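Local coordinates for protein Phenylalanine/tyrosine ammonia-lyase (PDB 1Y2M) that catalyses the non-oxidative deamination of L-phenylalanine and L-tyrosine to trans-cinnamate and p-coumarate, working as a homotetramer, at residues 295-300 against 330-335; 302-307 against 360-365; 308-313 against 364-369; 339-344 against 656-661; 370-375 against 430-435. All blocks are in the same frame, centred on the assembly; numbering follows the deposited sequence. Where two conformers were deposited one is given.

Contact 1: 295-300 against 330-335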
# COMPACT_ATOMS: atom_id res chain seq x y z
N SER B 295 -18.39 -22.99 0.35
CA SER B 295 -18.89 -24.01 1.26
C SER B 295 -19.21 -23.45 2.65
O SER B 295 -20.25 -23.73 3.24
CB SER B 295 -17.93 -25.21 1.33
OG SER B 295 -17.82 -25.85 0.05
N LEU B 296 -18.31 -22.62 3.17
CA LEU B 296 -18.50 -21.98 4.44
C LEU B 296 -19.64 -20.98 4.42
O LEU B 296 -20.38 -20.89 5.38
CB LEU B 296 -17.21 -21.27 4.84
CG LEU B 296 -16.11 -22.20 5.32
CD1 LEU B 296 -14.83 -21.47 5.45
CD2 LEU B 296 -16.49 -22.76 6.66
N THR B 297 -19.82 -20.29 3.31
CA THR B 297 -20.99 -19.44 3.11
C THR B 297 -22.30 -20.24 3.30
O THR B 297 -23.19 -19.84 4.05
CB THR B 297 -20.97 -18.74 1.71
OG1 THR B 297 -19.83 -17.88 1.63
CG2 THR B 297 -22.22 -17.89 1.55
N ALA B 298 -22.38 -21.38 2.62
CA ALA B 298 -23.57 -22.26 2.69
C ALA B 298 -23.77 -22.71 4.16
O ALA B 298 -24.88 -22.60 4.73
CB ALA B 298 -23.42 -23.44 1.79
N MSE B 299 -22.70 -23.17 4.80
CA MSE B 299 -22.86 -23.70 6.18
C MSE B 299 -23.23 -22.63 7.17
O MSE B 299 -23.93 -22.86 8.18
CB MSE B 299 -21.61 -24.47 6.57
CG MSE B 299 -21.46 -25.62 5.69
SE MSE B 299 -19.95 -26.77 6.20
CE MSE B 299 -20.85 -27.83 7.46
N THR B 300 -22.73 -21.43 6.91
CA THR B 300 -23.14 -20.27 7.73
C THR B 300 -24.61 -19.91 7.53
O THR B 300 -25.30 -19.53 8.48
CB THR B 300 -22.21 -19.07 7.50
OG1 THR B 300 -20.83 -19.45 7.72
CG2 THR B 300 -22.54 -17.92 8.45
N GLY B 330 -24.90 -20.53 -8.00
CA GLY B 330 -25.26 -21.92 -8.31
C GLY B 330 -24.58 -22.92 -7.40
O GLY B 330 -25.21 -23.92 -7.01
N ASN B 331 -23.31 -22.72 -7.10
CA ASN B 331 -22.60 -23.62 -6.16
C ASN B 331 -23.26 -23.57 -4.79
O ASN B 331 -23.58 -24.61 -4.22
CB ASN B 331 -21.13 -23.23 -6.01
CG ASN B 331 -20.28 -23.55 -7.24
OD1 ASN B 331 -20.65 -24.40 -8.05
ND2 ASN B 331 -19.08 -22.91 -7.32
N ILE B 332 -23.53 -22.37 -4.29
CA ILE B 332 -24.12 -22.24 -2.97
C ILE B 332 -25.58 -22.75 -2.99
O ILE B 332 -26.02 -23.42 -2.05
CB ILE B 332 -24.01 -20.80 -2.43
CG1 ILE B 332 -22.54 -20.42 -2.29
CG2 ILE B 332 -24.75 -20.64 -1.13
CD1 ILE B 332 -22.36 -18.94 -2.09
N ARG B 333 -26.33 -22.46 -4.05
CA ARG B 333 -27.66 -23.00 -4.21
C ARG B 333 -27.65 -24.55 -4.12
O ARG B 333 -28.45 -25.15 -3.39
CB ARG B 333 -28.24 -22.54 -5.57
CG ARG B 333 -29.69 -23.00 -5.83
CD ARG B 333 -30.34 -22.29 -7.01
NE ARG B 333 -29.68 -22.59 -8.30
CZ ARG B 333 -28.90 -21.74 -8.99
NH1 ARG B 333 -28.59 -20.50 -8.55
NH2 ARG B 333 -28.40 -22.13 -10.16
N LYS B 334 -26.72 -25.16 -4.83
CA LYS B 334 -26.56 -26.63 -4.85
C LYS B 334 -26.31 -27.14 -3.44
O LYS B 334 -26.97 -28.08 -2.99
CB LYS B 334 -25.43 -27.03 -5.79
CG LYS B 334 -25.10 -28.52 -5.70
CD LYS B 334 -24.98 -29.20 -7.05
CE LYS B 334 -23.85 -28.70 -7.87
NZ LYS B 334 -23.68 -29.58 -9.08
N LEU B 335 -25.39 -26.50 -2.74
CA LEU B 335 -25.05 -26.92 -1.38
C LEU B 335 -26.22 -26.80 -0.42
O LEU B 335 -26.30 -27.61 0.49
CB LEU B 335 -23.88 -26.12 -0.84
CG LEU B 335 -22.54 -26.30 -1.57
CD1 LEU B 335 -21.56 -25.35 -0.98
CD2 LEU B 335 -22.03 -27.76 -1.47

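Contact 2: 302-307 against 360-365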
# COMPACT_ATOMS: atom_id res chain seq x y z
N GLU B 302 -26.85 -21.98 6.95
CA GLU B 302 -27.52 -23.01 7.75
C GLU B 302 -27.46 -22.70 9.26
O GLU B 302 -28.48 -22.66 9.94
CB GLU B 302 -26.94 -24.39 7.44
CG GLU B 302 -27.23 -24.85 6.03
CD GLU B 302 -26.80 -26.31 5.84
OE1 GLU B 302 -25.58 -26.53 5.79
OE2 GLU B 302 -27.67 -27.25 5.79
N ALA B 303 -26.28 -22.38 9.78
CA ALA B 303 -26.14 -22.09 11.20
C ALA B 303 -26.97 -20.86 11.60
O ALA B 303 -27.47 -20.79 12.69
CB ALA B 303 -24.70 -21.84 11.56
N MSE B 304 -27.12 -19.91 10.68
CA MSE B 304 -27.85 -18.65 10.96
C MSE B 304 -29.33 -18.77 10.66
O MSE B 304 -30.04 -17.81 10.79
CB MSE B 304 -27.25 -17.54 10.11
CG MSE B 304 -25.82 -17.20 10.47
SE MSE B 304 -25.87 -16.03 12.09
CE MSE B 304 -26.58 -14.33 11.30
N VAL B 305 -29.79 -19.97 10.31
CA VAL B 305 -31.15 -20.20 9.80
C VAL B 305 -31.53 -19.08 8.83
O VAL B 305 -32.62 -18.47 8.89
CB VAL B 305 -32.17 -20.45 10.94
CG1 VAL B 305 -33.53 -20.76 10.39
CG2 VAL B 305 -31.75 -21.70 11.68
N GLY B 306 -30.61 -18.82 7.91
CA GLY B 306 -30.77 -17.76 6.95
C GLY B 306 -31.45 -18.19 5.68
O GLY B 306 -31.98 -19.30 5.59
N HIS B 307 -31.42 -17.29 4.70
CA HIS B 307 -32.23 -17.47 3.49
C HIS B 307 -31.45 -18.08 2.34
O HIS B 307 -30.53 -17.47 1.77
CB HIS B 307 -32.79 -16.14 3.05
CG HIS B 307 -33.78 -15.56 4.00
ND1 HIS B 307 -33.45 -14.62 4.95
CD2 HIS B 307 -35.11 -15.76 4.12
CE1 HIS B 307 -34.53 -14.29 5.63
NE2 HIS B 307 -35.55 -14.97 5.15
N GLN B 360 -34.31 -9.72 6.63
CA GLN B 360 -33.45 -10.22 5.59
C GLN B 360 -32.01 -10.34 6.03
O GLN B 360 -31.54 -9.61 6.93
CB GLN B 360 -33.59 -9.40 4.31
CG GLN B 360 -33.27 -10.17 3.03
CD GLN B 360 -33.62 -11.65 3.11
OE1 GLN B 360 -32.70 -12.49 3.18
NE2 GLN B 360 -34.97 -11.98 3.15
N ASP B 361 -31.31 -11.26 5.39
CA ASP B 361 -29.92 -11.56 5.76
C ASP B 361 -29.06 -10.35 5.52
O ASP B 361 -29.31 -9.58 4.63
CB ASP B 361 -29.39 -12.76 4.97
CG ASP B 361 -29.98 -14.08 5.42
OD1 ASP B 361 -30.69 -14.11 6.46
OD2 ASP B 361 -29.72 -15.08 4.73
N ARG B 362 -27.98 -10.22 6.28
CA ARG B 362 -27.08 -9.13 6.05
C ARG B 362 -26.15 -9.44 4.87
O ARG B 362 -26.19 -10.52 4.29
CB ARG B 362 -26.30 -8.86 7.34
CG ARG B 362 -27.23 -8.42 8.49
CD ARG B 362 -26.39 -8.27 9.74
NE ARG B 362 -27.20 -7.91 10.90
CZ ARG B 362 -27.72 -8.80 11.75
NH1 ARG B 362 -27.56 -10.10 11.56
NH2 ARG B 362 -28.42 -8.36 12.79
N TYR B 363 -25.30 -8.48 4.55
CA TYR B 363 -24.59 -8.56 3.28
C TYR B 363 -23.58 -9.69 3.19
O TYR B 363 -23.34 -10.21 2.05
CB TYR B 363 -23.93 -7.23 2.93
CG TYR B 363 -24.83 -6.10 2.48
CD1 TYR B 363 -26.21 -6.13 2.62
CD2 TYR B 363 -24.22 -4.92 2.02
CE1 TYR B 363 -27.00 -5.00 2.22
CE2 TYR B 363 -24.96 -3.87 1.68
CZ TYR B 363 -26.32 -3.89 1.74
OH TYR B 363 -26.96 -2.71 1.37
N PRO B 364 -22.91 -10.07 4.32
CA PRO B 364 -21.96 -11.18 4.19
C PRO B 364 -22.53 -12.47 3.57
O PRO B 364 -21.84 -13.19 2.88
CB PRO B 364 -21.45 -11.36 5.63
CG PRO B 364 -21.50 -9.90 6.14
CD PRO B 364 -22.85 -9.45 5.66
N LEU B 365 -23.80 -12.73 3.81
CA LEU B 365 -24.49 -13.86 3.22
C LEU B 365 -25.22 -13.46 1.92
O LEU B 365 -25.05 -14.10 0.88
CB LEU B 365 -25.50 -14.40 4.24
CG LEU B 365 -24.84 -15.04 5.47
CD1 LEU B 365 -25.93 -15.58 6.43
CD2 LEU B 365 -23.78 -16.15 5.11
O HOH W 1 -28.61 -15.59 2.35

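Contact 3: 308-313 against 364-369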
# COMPACT_ATOMS: atom_id res chain seq x y z
N ALA B 308 -31.89 -19.24 1.89
CA ALA B 308 -31.32 -19.82 0.68
C ALA B 308 -31.75 -18.99 -0.55
O ALA B 308 -31.16 -19.12 -1.63
CB ALA B 308 -31.75 -21.23 0.56
N GLY B 309 -32.80 -18.19 -0.40
CA GLY B 309 -33.37 -17.37 -1.49
C GLY B 309 -32.34 -16.43 -2.12
O GLY B 309 -32.49 -16.05 -3.27
N SER B 310 -31.33 -16.03 -1.36
CA SER B 310 -30.27 -15.12 -1.89
C SER B 310 -29.62 -15.69 -3.15
O SER B 310 -29.05 -14.95 -3.93
CB SER B 310 -29.19 -14.85 -0.86
OG SER B 310 -29.71 -14.20 0.25
N PHE B 311 -29.69 -17.02 -3.32
CA PHE B 311 -28.94 -17.71 -4.37
C PHE B 311 -29.82 -18.21 -5.50
O PHE B 311 -29.38 -18.96 -6.31
CB PHE B 311 -28.16 -18.85 -3.72
CG PHE B 311 -27.44 -18.40 -2.50
CD1 PHE B 311 -26.28 -17.66 -2.64
CD2 PHE B 311 -27.92 -18.63 -1.24
CE1 PHE B 311 -25.65 -17.17 -1.57
CE2 PHE B 311 -27.30 -18.08 -0.14
CZ PHE B 311 -26.15 -17.38 -0.30
N HIS B 312 -31.08 -17.78 -5.52
CA HIS B 312 -32.04 -18.15 -6.53
C HIS B 312 -31.60 -17.68 -7.91
O HIS B 312 -31.07 -16.58 -8.02
CB HIS B 312 -33.38 -17.51 -6.18
CG HIS B 312 -34.52 -18.08 -6.94
ND1 HIS B 312 -34.80 -17.72 -8.25
CD2 HIS B 312 -35.48 -18.97 -6.58
CE1 HIS B 312 -35.87 -18.38 -8.65
NE2 HIS B 312 -36.30 -19.14 -7.66
N PRO B 313 -31.78 -18.51 -8.96
CA PRO B 313 -31.37 -18.07 -10.31
C PRO B 313 -31.92 -16.74 -10.78
O PRO B 313 -31.29 -16.08 -11.62
CB PRO B 313 -31.93 -19.14 -11.24
CG PRO B 313 -32.24 -20.31 -10.38
CD PRO B 313 -32.33 -19.88 -8.97
N PRO B 364 -22.91 -10.07 4.32
CA PRO B 364 -21.96 -11.18 4.19
C PRO B 364 -22.53 -12.47 3.57
O PRO B 364 -21.84 -13.19 2.88
CB PRO B 364 -21.45 -11.36 5.63
CG PRO B 364 -21.50 -9.90 6.14
CD PRO B 364 -22.85 -9.45 5.66
N LEU B 365 -23.80 -12.73 3.81
CA LEU B 365 -24.49 -13.86 3.22
C LEU B 365 -25.22 -13.46 1.92
O LEU B 365 -25.05 -14.10 0.88
CB LEU B 365 -25.50 -14.40 4.24
CG LEU B 365 -24.84 -15.04 5.47
CD1 LEU B 365 -25.93 -15.58 6.43
CD2 LEU B 365 -23.78 -16.15 5.11
N ARG B 366 -26.03 -12.40 1.99
CA ARG B 366 -26.92 -12.05 0.88
C ARG B 366 -26.19 -11.51 -0.36
O ARG B 366 -26.71 -11.63 -1.46
CB ARG B 366 -27.99 -11.08 1.33
CG ARG B 366 -28.94 -10.53 0.23
CD ARG B 366 -30.24 -10.05 0.83
NE ARG B 366 -30.08 -9.04 1.88
CZ ARG B 366 -30.29 -7.74 1.75
NH1 ARG B 366 -30.60 -7.20 0.57
NH2 ARG B 366 -30.15 -6.95 2.80
N THR B 367 -25.00 -10.94 -0.17
CA THR B 367 -24.23 -10.42 -1.32
C THR B 367 -23.03 -11.28 -1.65
O THR B 367 -22.14 -10.86 -2.44
CB THR B 367 -23.76 -8.93 -1.13
OG1 THR B 367 -22.69 -8.86 -0.19
CG2 THR B 367 -24.91 -8.01 -0.76
N SER B 368 -22.97 -12.50 -1.10
CA SER B 368 -21.81 -13.37 -1.31
C SER B 368 -21.52 -13.68 -2.78
O SER B 368 -20.36 -13.61 -3.20
CB SER B 368 -21.87 -14.60 -0.39
OG SER B 368 -23.08 -15.33 -0.49
N PRO B 369 -22.55 -13.99 -3.61
CA PRO B 369 -22.18 -14.26 -5.05
C PRO B 369 -21.61 -13.01 -5.74
O PRO B 369 -20.71 -13.12 -6.59
CB PRO B 369 -23.50 -14.70 -5.69
CG PRO B 369 -24.38 -15.13 -4.49
CD PRO B 369 -24.01 -14.17 -3.39
O HOH W 2 -28.05 -12.22 -3.90

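Contact 4: 339-344 against 656-661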
# COMPACT_ATOMS: atom_id res chain seq x y z
N SER B 339 -31.32 -28.67 2.77
CA SER B 339 -31.11 -28.18 4.13
C SER B 339 -32.44 -28.00 4.86
O SER B 339 -33.38 -27.48 4.30
CB SER B 339 -30.35 -26.85 4.16
OG SER B 339 -30.07 -26.46 5.51
N ARG B 340 -32.50 -28.44 6.11
CA ARG B 340 -33.63 -28.12 6.97
C ARG B 340 -33.26 -27.04 7.96
O ARG B 340 -34.07 -26.68 8.80
CB ARG B 340 -34.12 -29.38 7.69
CG ARG B 340 -34.69 -30.44 6.75
CD ARG B 340 -35.07 -31.74 7.45
NE ARG B 340 -36.04 -31.52 8.52
CZ ARG B 340 -36.14 -32.25 9.64
NH1 ARG B 340 -35.32 -33.29 9.89
NH2 ARG B 340 -37.06 -31.92 10.53
N PHE B 341 -32.08 -26.45 7.82
CA PHE B 341 -31.68 -25.28 8.61
C PHE B 341 -31.97 -23.97 7.82
O PHE B 341 -32.61 -23.04 8.29
CB PHE B 341 -30.19 -25.28 8.91
CG PHE B 341 -29.72 -26.23 10.00
CD1 PHE B 341 -30.22 -26.18 11.30
CD2 PHE B 341 -28.69 -27.12 9.74
CE1 PHE B 341 -29.72 -26.99 12.30
CE2 PHE B 341 -28.20 -27.97 10.75
CZ PHE B 341 -28.70 -27.87 12.02
N ALA B 342 -31.48 -23.92 6.59
CA ALA B 342 -31.72 -22.76 5.72
C ALA B 342 -33.18 -22.72 5.33
O ALA B 342 -33.82 -23.78 5.12
CB ALA B 342 -30.87 -22.83 4.47
N VAL B 343 -33.72 -21.50 5.20
CA VAL B 343 -35.08 -21.24 4.74
C VAL B 343 -35.13 -21.16 3.21
O VAL B 343 -34.35 -20.43 2.60
CB VAL B 343 -35.60 -19.95 5.37
CG1 VAL B 343 -37.02 -19.63 4.91
CG2 VAL B 343 -35.54 -20.08 6.90
N HIS B 344 -36.05 -21.93 2.60
CA HIS B 344 -36.12 -22.05 1.14
C HIS B 344 -37.16 -21.14 0.49
O HIS B 344 -38.26 -21.03 1.02
CB HIS B 344 -36.35 -23.52 0.78
CG HIS B 344 -35.20 -24.38 1.18
ND1 HIS B 344 -34.05 -24.46 0.42
CD2 HIS B 344 -34.98 -25.12 2.29
CE1 HIS B 344 -33.18 -25.24 1.04
NE2 HIS B 344 -33.73 -25.67 2.16
N SER B 656 -29.62 -34.67 11.12
CA SER B 656 -31.07 -34.63 10.80
C SER B 656 -31.49 -33.40 9.97
O SER B 656 -32.59 -33.40 9.37
CB SER B 656 -31.91 -34.63 12.08
OG SER B 656 -31.79 -35.86 12.76
N TYR B 657 -30.66 -32.36 9.95
CA TYR B 657 -31.06 -31.10 9.39
C TYR B 657 -30.14 -30.59 8.32
O TYR B 657 -30.57 -29.78 7.51
CB TYR B 657 -31.15 -30.06 10.50
CG TYR B 657 -32.07 -30.45 11.64
CD1 TYR B 657 -33.45 -30.49 11.47
CD2 TYR B 657 -31.55 -30.79 12.88
CE1 TYR B 657 -34.29 -30.86 12.52
CE2 TYR B 657 -32.37 -31.19 13.92
CZ TYR B 657 -33.73 -31.22 13.74
OH TYR B 657 -34.53 -31.61 14.79
N LEU B 658 -28.87 -31.01 8.34
CA LEU B 658 -27.93 -30.49 7.35
C LEU B 658 -28.36 -30.90 5.96
O LEU B 658 -28.94 -31.98 5.77
CB LEU B 658 -26.54 -31.07 7.59
CG LEU B 658 -25.79 -30.44 8.74
CD1 LEU B 658 -24.69 -31.34 9.18
CD2 LEU B 658 -25.26 -29.16 8.36
N SER B 659 -28.00 -30.08 4.98
CA SER B 659 -28.03 -30.49 3.57
C SER B 659 -27.26 -31.74 3.41
O SER B 659 -26.25 -31.87 4.06
CB SER B 659 -27.32 -29.49 2.65
OG SER B 659 -28.26 -28.54 2.29
N PRO B 660 -27.67 -32.62 2.48
CA PRO B 660 -26.81 -33.77 2.23
C PRO B 660 -25.39 -33.45 1.79
O PRO B 660 -24.49 -34.24 2.03
CB PRO B 660 -27.55 -34.54 1.12
CG PRO B 660 -28.48 -33.59 0.54
CD PRO B 660 -28.89 -32.67 1.66
N ARG B 661 -25.22 -32.31 1.12
CA ARG B 661 -23.92 -31.91 0.60
C ARG B 661 -23.10 -31.26 1.68
O ARG B 661 -21.89 -31.42 1.72
CB ARG B 661 -24.05 -31.00 -0.64
CG ARG B 661 -24.56 -31.74 -1.86
CD ARG B 661 -24.72 -30.86 -3.07
NE ARG B 661 -25.24 -31.62 -4.21
CZ ARG B 661 -24.51 -32.31 -5.08
NH1 ARG B 661 -23.18 -32.35 -5.01
NH2 ARG B 661 -25.11 -32.96 -6.07

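Contact 5: 370-375 against 430-435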
# COMPACT_ATOMS: atom_id res chain seq x y z
N GLN B 370 -22.19 -11.87 -5.41
CA GLN B 370 -21.78 -10.62 -5.98
C GLN B 370 -20.37 -10.24 -5.47
O GLN B 370 -19.62 -9.53 -6.16
CB GLN B 370 -22.82 -9.53 -5.67
CG GLN B 370 -24.19 -9.74 -6.27
CD GLN B 370 -25.10 -10.55 -5.42
OE1 GLN B 370 -24.68 -11.09 -4.41
NE2 GLN B 370 -26.37 -10.61 -5.80
N TRP B 371 -20.00 -10.69 -4.27
CA TRP B 371 -18.70 -10.39 -3.71
C TRP B 371 -17.64 -11.36 -4.26
O TRP B 371 -16.51 -10.96 -4.61
CB TRP B 371 -18.75 -10.59 -2.20
CG TRP B 371 -17.52 -10.04 -1.49
CD1 TRP B 371 -16.42 -10.72 -1.02
CD2 TRP B 371 -17.29 -8.66 -1.16
NE1 TRP B 371 -15.55 -9.84 -0.40
CE2 TRP B 371 -16.06 -8.58 -0.48
CE3 TRP B 371 -18.00 -7.48 -1.41
CZ2 TRP B 371 -15.54 -7.35 -0.02
CZ3 TRP B 371 -17.48 -6.28 -0.95
CH2 TRP B 371 -16.26 -6.23 -0.28
N LEU B 372 -17.98 -12.65 -4.30
CA LEU B 372 -17.01 -13.65 -4.73
C LEU B 372 -16.88 -13.74 -6.26
O LEU B 372 -15.83 -14.16 -6.81
CB LEU B 372 -17.42 -14.99 -4.14
CG LEU B 372 -17.25 -15.13 -2.61
CD1 LEU B 372 -17.87 -16.46 -2.13
CD2 LEU B 372 -15.83 -15.02 -2.15
N GLY B 373 -17.96 -13.45 -6.99
CA GLY B 373 -17.96 -13.64 -8.44
C GLY B 373 -16.77 -12.96 -9.14
O GLY B 373 -16.03 -13.60 -9.93
N PRO B 374 -16.57 -11.68 -8.85
CA PRO B 374 -15.48 -11.00 -9.55
C PRO B 374 -14.11 -11.60 -9.36
O PRO B 374 -13.34 -11.75 -10.32
CB PRO B 374 -15.57 -9.57 -9.03
CG PRO B 374 -17.00 -9.38 -8.76
CD PRO B 374 -17.37 -10.72 -8.08
N LEU B 375 -13.81 -11.97 -8.13
CA LEU B 375 -12.50 -12.51 -7.86
C LEU B 375 -12.36 -13.95 -8.44
O LEU B 375 -11.26 -14.39 -8.81
CB LEU B 375 -12.16 -12.48 -6.39
CG LEU B 375 -12.92 -13.35 -5.43
CD1 LEU B 375 -12.30 -14.73 -5.26
CD2 LEU B 375 -13.05 -12.56 -4.07
N ALA B 430 -7.53 -11.58 -0.14
CA ALA B 430 -7.90 -10.63 0.90
C ALA B 430 -9.42 -10.39 0.88
O ALA B 430 -10.05 -10.21 1.92
CB ALA B 430 -7.18 -9.33 0.71
N GLN B 431 -10.01 -10.38 -0.31
CA GLN B 431 -11.45 -10.18 -0.44
C GLN B 431 -12.25 -11.39 0.06
O GLN B 431 -13.29 -11.24 0.73
CB GLN B 431 -11.87 -9.87 -1.87
CG GLN B 431 -11.26 -8.57 -2.40
CD GLN B 431 -11.50 -7.43 -1.49
OE1 GLN B 431 -12.59 -6.86 -1.48
NE2 GLN B 431 -10.47 -7.06 -0.70
N ILE B 432 -11.80 -12.60 -0.26
CA ILE B 432 -12.38 -13.82 0.31
C ILE B 432 -12.28 -13.73 1.83
O ILE B 432 -13.27 -13.92 2.56
CB ILE B 432 -11.64 -15.10 -0.17
CG1 ILE B 432 -11.77 -15.28 -1.68
CG2 ILE B 432 -12.17 -16.33 0.60
CD1 ILE B 432 -10.87 -16.33 -2.27
N GLY B 433 -11.08 -13.44 2.34
CA GLY B 433 -10.89 -13.34 3.79
C GLY B 433 -11.86 -12.32 4.44
O GLY B 433 -12.50 -12.61 5.46
N LYS B 434 -11.98 -11.12 3.89
CA LYS B 434 -12.91 -10.15 4.44
C LYS B 434 -14.34 -10.70 4.46
O LYS B 434 -15.02 -10.58 5.47
CB LYS B 434 -12.81 -8.84 3.66
CG LYS B 434 -13.73 -7.78 4.19
CD LYS B 434 -13.36 -7.28 5.58
CE LYS B 434 -14.30 -6.13 5.97
NZ LYS B 434 -13.95 -5.34 7.23
N LEU B 435 -14.78 -11.36 3.40
CA LEU B 435 -16.11 -11.96 3.40
C LEU B 435 -16.33 -12.96 4.51
O LEU B 435 -17.27 -12.85 5.31
CB LEU B 435 -16.36 -12.67 2.06
CG LEU B 435 -17.81 -13.18 1.91
CD1 LEU B 435 -18.82 -11.96 1.94
CD2 LEU B 435 -17.98 -14.00 0.67

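Contact 1: 295-300 against 330-335
Ala298 meets Ile332 and Leu335 where helix 273-303 crosses helix 323-336, an oblique helix-helix packing in the mainly helical fold of the PAL/histidase family. The short segments run at 45° to each other with their axes 9.1 Å apart, and the CA atoms of Ala298 and Ile332 come within 5.7 Å because a methyl group is all that Ala298 places between the backbones. Its CB lies 3.8 Å from CB of Leu335 and touches Ile332 more loosely through CG2. Leu335 has CG opposite its carbonyl carbon (chi1 -64°) and an extended second torsion (chi2 175°), which carries CD1 beyond Ala298 to the backbone of Ser295, 3.7 Å from Ser295 CA. Ile332 reaches Thr297 with its CD1, and the two side chains cross at about a right angle. Thr297 divides its two branches between different tasks. CG2 stands anti to the backbone N and takes up the apolar contact, while OG1 turns back to the carbonyl of Ser293 and is also bonded to Gln439 on helix 416-443. No hydrogen bond joins the two segments, so the fit rests on shape and apolar burial. Phe311 and Ser368 extend the packing around Ile332, and Met714 adds to it beside Leu335. At the heart of the Thr297 contact, CG2 of Thr297 lies 3.8 Å from CD1 of Ile332.

Contact 2: 302-307 against 360-365
His307 and Asp361 both set CG opposite the carbonyl carbon (chi1 -67° and -73°), which turns imidazole and carboxylate toward each other. The carboxylate grips His307 twice. OD2 of Asp361 accepts a nearly straight bond from His307 N at 2.8 Å, met on its syn side, and OD1 takes a weak one from ND1 of His307 at 3.2 Å. A water donates to both Asp361 OD2 and His307 O. Gln360 was modelled in two conformers; in one of them, bent at chi2 (32°), NE2 sits over the centre of the imidazole face and OE1 accepts from Asp361 N at 2.9 Å. Nearby, Met304, a selenomethionine next to Val305, whose positive phi closes the Schellman motif at the end of helix 273-303, packs CG against CD1 of Leu365. Arg362, the N-cap residue of helix 363-366, is salt-bridged to Glu442. Gln360 probably binds cinnamate, judging by related enzymes; the His307-Asp361 bonds are consistent with a polar second shell that steadies the chain beside it.

Contact 3: 308-313 against 364-369
Phe311 pushes the rim of its ring against Ser368 and Pro369: OG of Ser368 lies in the ring plane, 3.3 Å from CE1 of Phe311, and CG of Pro369 sits at the same rim, 3.7 Å from CD1 of Phe311. The side chains of Phe311 and Pro369 cross at about a right angle. A first torsion of -48° sets CG of Phe311 opposite its carbonyl carbon and lets the ring extend to the second segment. Ser310 CB lies over one face of the ring, offset toward its rim. Ser368 OG is itself held in place, its first torsion (54°) putting it between the backbone N and the carbonyl carbon, from where it donates to Leu365 O at 2.7 Å. That carbonyl also receives Ser368 N, from the same face of its plane. Thr367 marks the break between the short helix 363-366 and the long helix 368-391, and the 3-10 turn 308-311 packs against this junction. Ser310 sets its OG against the base of Arg366, 3.6 Å from Arg366 CA, and a water donates to the O atoms of both Ser310 and Arg366. The guanidinium of Arg366 leads away from the contact; its NE donates to Asp361 O and NH1 to Gly410 O of a second subunit, and by similarity the residue binds cinnamate. Leu336 of helix 323-336 also packs against Phe311, whose O is bonded to NH1 of Arg333.

Contact 4: 339-344 against 656-661
Over the centre of one face of the Phe341 ring sits CB of Tyr657, a CH-pi contact 3.6 Å from the ring centroid, while CG of Leu658 lies at the ring's edge, in plane. The two aromatic rings meet obliquely, their planes at 46°. CE1 of Tyr657 in turn lies over one face of the Arg340 guanidinium, toward its rim, and CB of Arg340 is at the edge of the tyrosine ring. A bend at chi3 (57°) folds the Arg340 chain so that NH1 makes a weak bond to Ser656 O. The firm link is from the backbone: Arg340 N donates to Tyr657 O at 2.7 Å, in the carbonyl plane. With an alanine in place of Phe341, the CB of Tyr657 would probably lose the face it rests on, leaving a gap beside Phe542 of helix 506-560. Ser339 OG accepts from the N atoms of Phe341 and Ala342, an ST turn combined with an ST motif, and bonds to Glu302, which also receives Ser659 N; Tyr657 OH is bonded to Glu543. Two irregular loops, far apart in sequence, are thus joined by a single strong backbone bond and aromatic packing, with the buried carboxylate of Glu302 bridging them through polar groups of both.

Contact 5: 370-375 against 430-435
NE1 of Trp371 donates to the backbone O of Gln431 at 2.9 Å, with the acceptor in the plane of the indole. The donor stands 49° out of the carbonyl plane, and the helical bond from Leu435 N reaches the same oxygen from the opposite face. OE1 of Gln431 comes to 3.3 Å from CZ2 of Trp371, while CD1 of Leu435 lies over one face of the indole, near its CD1 and CG. The other methyl of Leu435, CD2, presses on CG of Leu372 at 3.5 Å. Leu375 spreads CD1 onto Ile432 and CD2 onto CB of Gln431. The indole is aimed by the first torsion of Trp371 (chi1 -169°), which stands CG opposite the backbone N. A phenylalanine here would remove the indole N-H and is likely to leave the Gln431 carbonyl with just its helical donor. Helices 368-391 and 416-443 run antiparallel in the helical bundle, the axes of the two short segments at 165° and 10.0 Å apart at their closest. Outside them, Gln431 NE2 bonds to Thr489 O of a second subunit. The interface is thus mostly apolar, with one directional bond tying the tryptophan to a carbonyl already engaged in its helix.

How the contacts relate
Contacts 2 and 3, with centres 8 Å apart, share Pro364 and Leu365 and carry Gln360 and Arg366, which by similarity bind cinnamate. Contact 1 adjoins contact 3: CE1 of Phe311 in contact 3 packs 3.6 Å from CG2 of Ile332, and the side chain of Thr297 is about 9 Å from that of Arg366. Contact 4 is away from the annotated sites, yet joins contact 2 through the Gly306 O to Val343 N bond and contact 3 through Ala308 N to Val343 O. Contact 5 continues helix 368-391 from contact 3; its centre is about 24 Å from that of contact 4.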